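Local atomic coordinates of succinate--CoA ligase subunit alpha (Campylobacter jejuni, PDB entry 6MEL), a protein that forms the alpha subunit of a CoA ligase and joins an N-terminal Rossmann-like CoA-binding domain to a second alpha/beta domain. Residues 100-105 with 180-185; 148-153 with 203-208; 208-213 with 257-262; 217-222 with 264-269. All coordinates share one frame; numbering follows the deposited sequence. Where two conformers were deposited one is given.

Contact 1 (100-105 with 180-185)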
# COMPACT_ATOMS: atom_id res chain seq x y z
N THR A 100 1.04 -8.10 -5.01
CA THR A 100 2.35 -8.61 -5.43
C THR A 100 3.40 -8.23 -4.38
O THR A 100 3.47 -7.06 -3.99
CB THR A 100 2.75 -8.07 -6.81
OG1 THR A 100 1.74 -8.40 -7.76
CG2 THR A 100 4.09 -8.60 -7.28
N PRO A 101 4.23 -9.15 -3.86
CA PRO A 101 5.32 -8.75 -2.97
C PRO A 101 6.18 -7.63 -3.58
O PRO A 101 6.51 -7.68 -4.77
CB PRO A 101 6.09 -10.07 -2.74
CG PRO A 101 5.04 -11.15 -2.95
CD PRO A 101 4.19 -10.61 -4.09
N VAL A 102 6.49 -6.59 -2.80
CA VAL A 102 7.22 -5.44 -3.33
C VAL A 102 8.57 -5.88 -3.93
O VAL A 102 9.01 -5.41 -4.97
CB VAL A 102 7.41 -4.32 -2.30
CG1 VAL A 102 8.10 -3.11 -2.94
CG2 VAL A 102 6.07 -3.87 -1.72
N LYS A 103 9.26 -6.76 -3.24
CA LYS A 103 10.57 -7.16 -3.69
C LYS A 103 10.46 -7.81 -5.08
O LYS A 103 11.36 -7.63 -5.93
CB LYS A 103 11.18 -8.14 -2.68
CG LYS A 103 12.57 -8.58 -3.06
CD LYS A 103 13.15 -9.57 -2.09
CE LYS A 103 12.52 -10.92 -2.25
NZ LYS A 103 13.37 -11.96 -1.64
N ASP A 104 9.39 -8.57 -5.33
CA ASP A 104 9.26 -9.26 -6.64
C ASP A 104 9.11 -8.21 -7.74
O ASP A 104 9.67 -8.33 -8.82
CB ASP A 104 8.08 -10.23 -6.71
CG ASP A 104 8.21 -11.48 -5.85
OD1 ASP A 104 9.32 -11.73 -5.29
OD2 ASP A 104 7.19 -12.20 -5.76
N MET A 105 8.35 -7.16 -7.44
CA MET A 105 8.15 -6.11 -8.38
C MET A 105 9.44 -5.31 -8.59
O MET A 105 9.77 -4.89 -9.70
CB MET A 105 7.02 -5.20 -7.89
CG MET A 105 6.47 -4.35 -8.93
SD MET A 105 5.89 -5.34 -10.37
CE MET A 105 6.51 -4.01 -11.36
N GLY A 180 -1.63 1.16 -7.57
CA GLY A 180 -1.67 1.60 -6.18
C GLY A 180 -0.54 1.03 -5.31
O GLY A 180 -0.60 1.12 -4.09
N ASP A 181 0.46 0.41 -5.94
CA ASP A 181 1.56 -0.22 -5.21
C ASP A 181 2.73 0.75 -5.05
O ASP A 181 2.81 1.81 -5.70
CB ASP A 181 1.98 -1.52 -5.90
CG ASP A 181 1.05 -2.68 -5.64
OD1 ASP A 181 0.07 -2.50 -4.88
OD2 ASP A 181 1.33 -3.79 -6.18
N PRO A 182 3.67 0.46 -4.15
CA PRO A 182 4.80 1.34 -3.91
C PRO A 182 5.78 1.41 -5.08
O PRO A 182 6.39 2.44 -5.31
CB PRO A 182 5.50 0.76 -2.67
CG PRO A 182 4.61 -0.36 -2.15
CD PRO A 182 3.67 -0.71 -3.27
N ILE A 183 5.93 0.30 -5.79
CA ILE A 183 6.66 0.30 -7.08
C ILE A 183 5.67 0.00 -8.21
O ILE A 183 5.00 -1.03 -8.19
CB ILE A 183 7.78 -0.74 -7.07
CG1 ILE A 183 8.78 -0.54 -5.94
CG2 ILE A 183 8.46 -0.82 -8.42
CD1 ILE A 183 9.83 -1.67 -5.89
N ILE A 184 5.62 0.90 -9.20
CA ILE A 184 4.79 0.78 -10.35
C ILE A 184 5.66 1.06 -11.57
O ILE A 184 6.86 1.26 -11.44
CB ILE A 184 3.59 1.74 -10.27
CG1 ILE A 184 4.02 3.19 -10.05
CG2 ILE A 184 2.59 1.29 -9.19
CD1 ILE A 184 2.92 4.19 -10.29
N GLY A 185 5.05 1.01 -12.75
CA GLY A 185 5.77 1.19 -13.98
C GLY A 185 5.66 2.62 -14.48
O GLY A 185 6.08 3.57 -13.79
O HOH W 1 0.26 -6.10 -6.97
O HOH W 2 3.71 -4.74 -5.58
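Thr100 meets Asp181 through two bridging waters. One accepts from Thr100 N at 2.9 Å and donates to Asp181 OD2; the other donates both to Thr100 O and, at 2.6 Å, to the same Asp181 OD2. A single carboxylate oxygen thus takes two water protons and links both backbone groups of Thr100 to the opposite loop. An aspartate suits this buried spot because its other oxygen, OD1, can at the same time accept from Asn123 ND2. Helix 102-115 starts directly after Pro101, its N-cap.

That helix is the crossover of a beta-alpha-beta unit, running from strand 92-95 to strand 118-120 in the first domain. The loop 180-185 follows strand 172-177 of the second domain's sheet, and the contact therefore spans the junction of the two domains.

Val102, in the first turn, serves two neighbours with its two branches. With CG1 trans to the backbone N (chi1 -177°), that methyl rests on Ile183 CD1 at 3.7 Å, while CG2 touches Pro182 CG at 3.8 Å. Val102 N is bonded to an acidic side chain of the other protein chain, and an aromatic side chain of that chain packs on Val102 and Ile183. One turn on, the side chains of Met105 and Ile183 run antiparallel past one another: Met105 CG passes 3.7 Å from Ile183 O and 4.1 Å from Ile183 CG2. In the flexible thioether chain the turn about CB-CG (chi2 55°) swings SD out of line, and Met105 also packs on Pro122.

Contact 2 (148-153 with 203-208)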
# COMPACT_ATOMS: atom_id res chain seq x y z
N VAL A 148 -9.95 14.35 -23.44
CA VAL A 148 -9.33 14.39 -22.09
C VAL A 148 -8.57 13.09 -21.80
O VAL A 148 -9.13 12.03 -21.81
CB VAL A 148 -10.36 14.72 -21.00
CG1 VAL A 148 -9.69 14.85 -19.64
CG2 VAL A 148 -11.10 16.02 -21.33
N GLY A 149 -7.27 13.21 -21.54
CA GLY A 149 -6.44 12.10 -21.07
C GLY A 149 -6.60 11.94 -19.57
O GLY A 149 -6.93 12.93 -18.86
N LEU A 150 -6.38 10.72 -19.08
CA LEU A 150 -6.57 10.39 -17.64
C LEU A 150 -5.40 9.51 -17.17
O LEU A 150 -5.11 8.51 -17.81
CB LEU A 150 -7.89 9.62 -17.62
CG LEU A 150 -8.70 9.50 -16.35
CD1 LEU A 150 -8.44 10.60 -15.35
CD2 LEU A 150 -10.18 9.41 -16.72
N ILE A 151 -4.74 9.88 -16.07
CA ILE A 151 -3.71 9.08 -15.45
C ILE A 151 -4.09 8.93 -13.99
O ILE A 151 -4.29 9.93 -13.35
CB ILE A 151 -2.32 9.73 -15.56
CG1 ILE A 151 -1.97 10.14 -16.99
CG2 ILE A 151 -1.25 8.83 -14.97
CD1 ILE A 151 -0.93 11.23 -17.04
N SER A 152 -4.20 7.69 -13.48
CA SER A 152 -4.76 7.48 -12.13
C SER A 152 -4.09 6.30 -11.40
O SER A 152 -3.96 5.21 -11.95
CB SER A 152 -6.23 7.29 -12.22
OG SER A 152 -6.81 7.08 -10.94
N LYS A 153 -3.80 6.53 -10.12
CA LYS A 153 -3.31 5.49 -9.24
C LYS A 153 -4.47 4.64 -8.68
O LYS A 153 -4.21 3.67 -7.89
CB LYS A 153 -2.58 6.10 -8.04
CG LYS A 153 -1.10 6.45 -8.21
CD LYS A 153 -0.58 7.10 -6.96
CE LYS A 153 0.90 7.40 -7.04
NZ LYS A 153 1.39 8.02 -5.79
N ALA A 203 -6.35 18.06 -22.87
CA ALA A 203 -6.19 18.31 -21.45
C ALA A 203 -5.99 16.96 -20.77
O ALA A 203 -6.39 15.95 -21.30
CB ALA A 203 -7.41 19.01 -20.93
N ILE A 204 -5.32 16.98 -19.62
CA ILE A 204 -5.06 15.76 -18.88
C ILE A 204 -5.55 15.91 -17.44
O ILE A 204 -5.26 16.94 -16.79
CB ILE A 204 -3.57 15.40 -18.90
CG1 ILE A 204 -3.02 15.31 -20.33
CG2 ILE A 204 -3.36 14.10 -18.17
CD1 ILE A 204 -2.16 16.46 -20.71
N VAL A 205 -6.26 14.89 -16.96
CA VAL A 205 -6.59 14.74 -15.54
C VAL A 205 -5.59 13.74 -14.94
O VAL A 205 -5.49 12.61 -15.40
CB VAL A 205 -8.03 14.25 -15.37
CG1 VAL A 205 -8.37 13.99 -13.90
CG2 VAL A 205 -9.03 15.23 -15.98
N MET A 206 -4.92 14.15 -13.86
CA MET A 206 -4.07 13.27 -13.09
C MET A 206 -4.72 13.06 -11.71
O MET A 206 -5.14 14.01 -11.05
CB MET A 206 -2.61 13.77 -12.98
CG MET A 206 -2.44 15.11 -12.33
SD MET A 206 -0.70 15.57 -12.24
CE MET A 206 -0.13 14.67 -10.80
N ILE A 207 -4.87 11.78 -11.35
CA ILE A 207 -5.47 11.38 -10.07
C ILE A 207 -4.39 10.66 -9.27
O ILE A 207 -3.86 9.65 -9.73
CB ILE A 207 -6.69 10.44 -10.24
CG1 ILE A 207 -7.72 10.94 -11.25
CG2 ILE A 207 -7.32 10.18 -8.88
CD1 ILE A 207 -8.52 12.12 -10.77
N GLY A 208 -4.07 11.21 -8.09
CA GLY A 208 -3.05 10.64 -7.26
C GLY A 208 -3.60 10.30 -5.90
O GLY A 208 -4.82 10.40 -5.68
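Gly149, Ile151 and Lys153 share a ladder of five backbone hydrogen bonds with Ala203, Val205 and Ile207. Gly149 N reaches Ala203 O at 2.9 Å, and Val205 N returns to Gly149 O at 2.8 Å. One rung further, Ile151 N donates to Val205 O and Ile207 N to Ile151 O, the latter at 2.8 Å. Lys153 N closes the series on Ile207 O with a longer bond of 3.1 Å.

This is the parallel register of two neighbouring strands, inclined at 19°, inside the mixed sheet of the second, three-layered alpha/beta domain. Helices 156-167 and 280-288 cover the face bearing Val148, Leu150, Val205 and Ile207, whereas helix 188-197 packs on Ile151 and Ile204.

Branched and apolar residues fill both faces. Val148 CG1 meets Val205 CG2 at 3.7 Å, and Leu150 lies alongside Val205, its CD1 3.7 Å from Val205 CB. On the other face Ile151 CD1 reaches diagonally to Ile204 CG2 at 3.9 Å, next to Gly149, whose lack of a side chain leaves that place to Ile204. Ser152 is the polar exception on its face: with OG trans to the backbone N (chi1 180°), the small hydroxyl sits 3.4 Å from Ile207 CB, and it is bonded to Thr158 OG1 and Ser154 N. Lys153 extends its chain past Gly208 to a salt bridge with Glu215.

Contact 3 (208-213 with 257-262)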
# COMPACT_ATOMS: atom_id res chain seq x y z
N GLY A 208 -4.07 11.21 -8.09
CA GLY A 208 -3.05 10.64 -7.26
C GLY A 208 -3.60 10.30 -5.90
O GLY A 208 -4.82 10.40 -5.68
N GLU A 209 -2.68 9.91 -5.02
CA GLU A 209 -2.99 9.66 -3.64
C GLU A 209 -1.73 9.76 -2.79
O GLU A 209 -0.62 9.90 -3.30
CB GLU A 209 -3.73 8.33 -3.48
CG GLU A 209 -2.98 7.11 -3.91
CD GLU A 209 -3.83 5.85 -4.08
OE1 GLU A 209 -4.91 5.94 -4.68
OE2 GLU A 209 -3.38 4.76 -3.63
N ILE A 210 -1.94 9.71 -1.47
CA ILE A 210 -0.90 9.69 -0.48
C ILE A 210 0.12 8.61 -0.81
O ILE A 210 -0.21 7.55 -1.37
CB ILE A 210 -1.49 9.46 0.92
CG1 ILE A 210 -2.38 8.23 0.97
CG2 ILE A 210 -2.23 10.69 1.40
CD1 ILE A 210 -2.55 7.70 2.40
N GLY A 211 1.37 8.87 -0.41
CA GLY A 211 2.45 7.86 -0.44
C GLY A 211 3.44 8.16 -1.55
O GLY A 211 3.04 8.37 -2.72
N GLY A 212 4.73 8.12 -1.20
CA GLY A 212 5.82 8.55 -2.07
C GLY A 212 5.59 9.98 -2.56
O GLY A 212 4.71 10.72 -2.05
N SER A 213 6.35 10.37 -3.57
CA SER A 213 6.39 11.80 -3.96
C SER A 213 6.34 11.96 -5.48
O SER A 213 6.76 12.98 -6.00
CB SER A 213 7.62 12.47 -3.36
OG SER A 213 8.78 11.81 -3.82
N GLU A 257 4.89 13.12 1.57
CA GLU A 257 4.08 12.05 1.00
C GLU A 257 2.58 12.35 1.23
O GLU A 257 1.72 11.60 0.80
CB GLU A 257 4.44 10.70 1.61
CG GLU A 257 5.87 10.23 1.36
CD GLU A 257 6.07 8.85 1.97
OE1 GLU A 257 6.19 8.76 3.19
OE2 GLU A 257 5.86 7.88 1.28
N SER A 258 2.29 13.39 1.97
CA SER A 258 0.93 13.74 2.34
C SER A 258 0.18 14.35 1.15
O SER A 258 0.78 14.91 0.19
CB SER A 258 0.94 14.73 3.48
OG SER A 258 1.36 16.01 2.98
N ALA A 259 -1.15 14.33 1.22
CA ALA A 259 -1.92 14.89 0.11
C ALA A 259 -1.68 16.41 0.04
O ALA A 259 -1.61 16.97 -1.05
CB ALA A 259 -3.39 14.58 0.27
N ALA A 260 -1.63 17.08 1.20
CA ALA A 260 -1.46 18.57 1.23
C ALA A 260 -0.15 18.95 0.52
O ALA A 260 -0.14 19.90 -0.24
CB ALA A 260 -1.48 19.12 2.65
N ALA A 261 0.95 18.21 0.80
CA ALA A 261 2.26 18.52 0.21
C ALA A 261 2.22 18.37 -1.31
O ALA A 261 2.81 19.16 -2.03
CB ALA A 261 3.35 17.66 0.80
N LYS A 262 1.50 17.37 -1.81
CA LYS A 262 1.43 17.14 -3.23
C LYS A 262 0.59 18.25 -3.88
O LYS A 262 0.93 18.79 -4.94
CB LYS A 262 0.80 15.77 -3.51
CG LYS A 262 1.68 14.64 -3.04
CD LYS A 262 1.11 13.25 -3.16
CE LYS A 262 2.11 12.26 -2.60
NZ LYS A 262 1.89 10.92 -3.16
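Lys262 drives its ammonium group into the turn 209-212, at the C-terminal end of a parallel strand of the alpha/beta domain, where three carbonyl oxygens surround it. NZ donates to Glu209 O at 2.7 Å, close to that carbonyl's plane, and to Gly211 O at 2.8 Å, which it meets from well above the plane; a weak third bond goes to Gly212 O at 3.0 Å. The long, unbranched chain, extended beyond CG, carries its charge from helix 259-268 to the end of strand 203-209, and Glu215 adds a salt bridge.

Glu257 grips the same turn from another direction. Gly211 N donates to Glu257 O at 3.0 Å, straight (170°) and on a lone pair, while Gly212 N donates to Glu257 OE2 at 2.7 Å on the anti side of the carboxylate. Glycines suit both positions, since Gly211 and Gly212 have positive phi values (107° and 54°).

Beyond this polar knot the fit is slacker. Ile210 CG2 merely brushes Ala259 CB at 4.2 Å, and Ser258, the N-cap of helix 259-268, turns from the strand, OG accepting from Ala261 N at 3.1 Å. On the far side of the strand end, Glu209 OE2 bonds to His247.

Converging carbonyl dipoles and Glu215 probably keep Lys262 charged; the nearby ammonium of Lys153 would oppose this, with Glu215 compensating. The glycine-containing loop is gripped through its backbone N-H and C=O groups.

Contact 4 (217-222 with 264-269)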
# COMPACT_ATOMS: atom_id res chain seq x y z
N GLU A 217 7.19 15.59 -7.66
CA GLU A 217 8.16 15.63 -8.76
C GLU A 217 7.48 15.96 -10.09
O GLU A 217 8.11 16.65 -10.92
CB GLU A 217 8.96 14.33 -8.88
CG GLU A 217 9.89 14.10 -7.69
CD GLU A 217 10.33 12.66 -7.45
OE1 GLU A 217 10.07 11.78 -8.31
OE2 GLU A 217 10.95 12.40 -6.39
N ALA A 218 6.25 15.46 -10.31
CA ALA A 218 5.51 15.74 -11.56
C ALA A 218 5.23 17.25 -11.73
O ALA A 218 5.09 17.72 -12.83
CB ALA A 218 4.20 14.99 -11.60
N ALA A 219 5.14 17.99 -10.64
CA ALA A 219 4.68 19.37 -10.70
C ALA A 219 5.68 20.24 -11.49
O ALA A 219 5.34 20.91 -12.46
CB ALA A 219 4.46 19.89 -9.33
N LYS A 220 6.95 20.15 -11.13
CA LYS A 220 7.98 20.90 -11.80
C LYS A 220 8.12 20.43 -13.24
O LYS A 220 8.25 21.22 -14.15
CB LYS A 220 9.31 20.70 -11.09
CG LYS A 220 10.42 21.57 -11.65
CD LYS A 220 11.75 21.07 -11.20
CE LYS A 220 12.54 22.16 -10.53
NZ LYS A 220 13.98 21.85 -10.70
N PHE A 221 8.08 19.10 -13.42
CA PHE A 221 8.14 18.52 -14.71
C PHE A 221 7.04 19.11 -15.62
O PHE A 221 7.31 19.38 -16.78
CB PHE A 221 8.05 17.01 -14.62
CG PHE A 221 7.98 16.33 -15.95
CD1 PHE A 221 9.15 15.96 -16.61
CD2 PHE A 221 6.76 16.12 -16.58
CE1 PHE A 221 9.08 15.37 -17.87
CE2 PHE A 221 6.70 15.53 -17.84
CZ PHE A 221 7.86 15.14 -18.47
N ILE A 222 5.81 19.22 -15.12
CA ILE A 222 4.69 19.79 -15.90
C ILE A 222 5.04 21.23 -16.33
O ILE A 222 4.95 21.60 -17.51
CB ILE A 222 3.37 19.68 -15.12
CG1 ILE A 222 2.85 18.23 -15.12
CG2 ILE A 222 2.31 20.62 -15.69
CD1 ILE A 222 1.95 17.91 -13.96
N GLU A 264 -0.08 21.25 -2.83
CA GLU A 264 0.63 22.54 -2.71
C GLU A 264 1.72 22.64 -3.79
O GLU A 264 1.86 23.68 -4.41
CB GLU A 264 1.20 22.62 -1.30
CG GLU A 264 1.77 23.95 -0.88
CD GLU A 264 2.13 23.92 0.60
OE1 GLU A 264 1.48 23.11 1.37
OE2 GLU A 264 3.04 24.69 1.00
N ALA A 265 2.47 21.56 -4.03
CA ALA A 265 3.51 21.58 -5.05
C ALA A 265 2.85 21.76 -6.43
O ALA A 265 3.30 22.56 -7.24
CB ALA A 265 4.33 20.31 -5.03
N LEU A 266 1.81 20.99 -6.69
CA LEU A 266 1.13 21.06 -8.00
C LEU A 266 0.54 22.47 -8.22
O LEU A 266 0.68 23.05 -9.29
CB LEU A 266 0.05 19.98 -8.02
CG LEU A 266 0.58 18.56 -8.20
CD1 LEU A 266 -0.51 17.55 -7.88
CD2 LEU A 266 1.10 18.36 -9.61
N LYS A 267 -0.09 23.01 -7.19
CA LYS A 267 -0.71 24.34 -7.27
C LYS A 267 0.36 25.42 -7.59
O LYS A 267 0.17 26.23 -8.50
CB LYS A 267 -1.42 24.66 -5.96
CG LYS A 267 -2.14 26.00 -5.97
CD LYS A 267 -2.94 26.27 -4.71
CE LYS A 267 -4.05 27.28 -4.96
NZ LYS A 267 -5.24 26.60 -5.55
N SER A 268 1.51 25.36 -6.93
CA SER A 268 2.54 26.38 -7.07
C SER A 268 3.20 26.29 -8.45
O SER A 268 3.78 27.25 -8.90
CB SER A 268 3.57 26.25 -5.98
OG SER A 268 4.43 25.16 -6.28
N TYR A 269 3.10 25.16 -9.16
CA TYR A 269 3.66 25.06 -10.51
C TYR A 269 2.59 25.26 -11.58
O TYR A 269 2.88 24.99 -12.75
CB TYR A 269 4.40 23.73 -10.68
CG TYR A 269 5.81 23.79 -10.15
CD1 TYR A 269 6.18 23.12 -8.99
CD2 TYR A 269 6.75 24.57 -10.79
CE1 TYR A 269 7.48 23.19 -8.52
CE2 TYR A 269 8.06 24.64 -10.35
CZ TYR A 269 8.42 23.97 -9.20
OH TYR A 269 9.72 24.06 -8.80
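Tyr269 lays its ring flat over the backbone of Lys220: Lys220 CA stands 3.8 Å from the ring centroid and 1° off the normal, a CH-pi contact squarely over the face. With CG trans to the carbonyl carbon (chi1 -83°), the ring leaves the end of helix 259-268 and swings back across helix 214-225. Lys220 sends its own chain the same way, CG trans to the backbone N, so that the two side chains run together. Farther out the lysine bends at chi3, and Lys220 CE lies 3.8 Å from Tyr269 OH. A long amphipathic chain suits this exposed edge, its methylenes lying on the aromatic ring.

Helix 214-225 is the crossover between parallel strands 203-209 and 230-235, helix 259-268 lies on the chain from 230-235 to 272-273, and the two pack side by side on the sheet. Ala219 forms the middle of the contact. Its one methyl is wedged among Ala265 O at 3.6 Å, Leu266 CD2 at 3.7 Å and, obliquely, Tyr269 CD1 at 3.7 Å. Such a small residue lets the two nearly parallel helical segments approach to 8.2 Å between axes. Leu266 brings CD2 against the Ala219 methyl on the side facing the sheet and meets Ile222 CD1 more loosely at 4.5 Å.

The helix ends here: Ser268 OG donates back to Ala265 O at 3.0 Å, and Tyr269 leaves helical backbone angles. Without direct hydrogen bonds between the segments, the join rests on burial of apolar surface, dispersion and the CH-pi contact, to which the slightly acidic CA-H probably adds some electrostatic attraction.

Overall arrangement
Contacts 2, 3 and 4 form one continuous patch of the second domain. Contacts 2 and 3 share Gly208, and where they meet Lys153 NZ lies 3.9 Å from Lys262 NZ; Glu215, salt-bridged to both, probably offsets the two like charges. Contacts 3 and 4 both use helix 259-268, near its start and at its end, with centres 12 Å apart. Contact 4 reaches the sheet of contact 2 through Met206, whose SD is 3.9 Å from Ile222 CD1. Contact 1, at the domain junction, touches none of them, though its nearest atoms come within about 4 Å of contacts 2 and 3; the centres are about 21 and 17 Å apart.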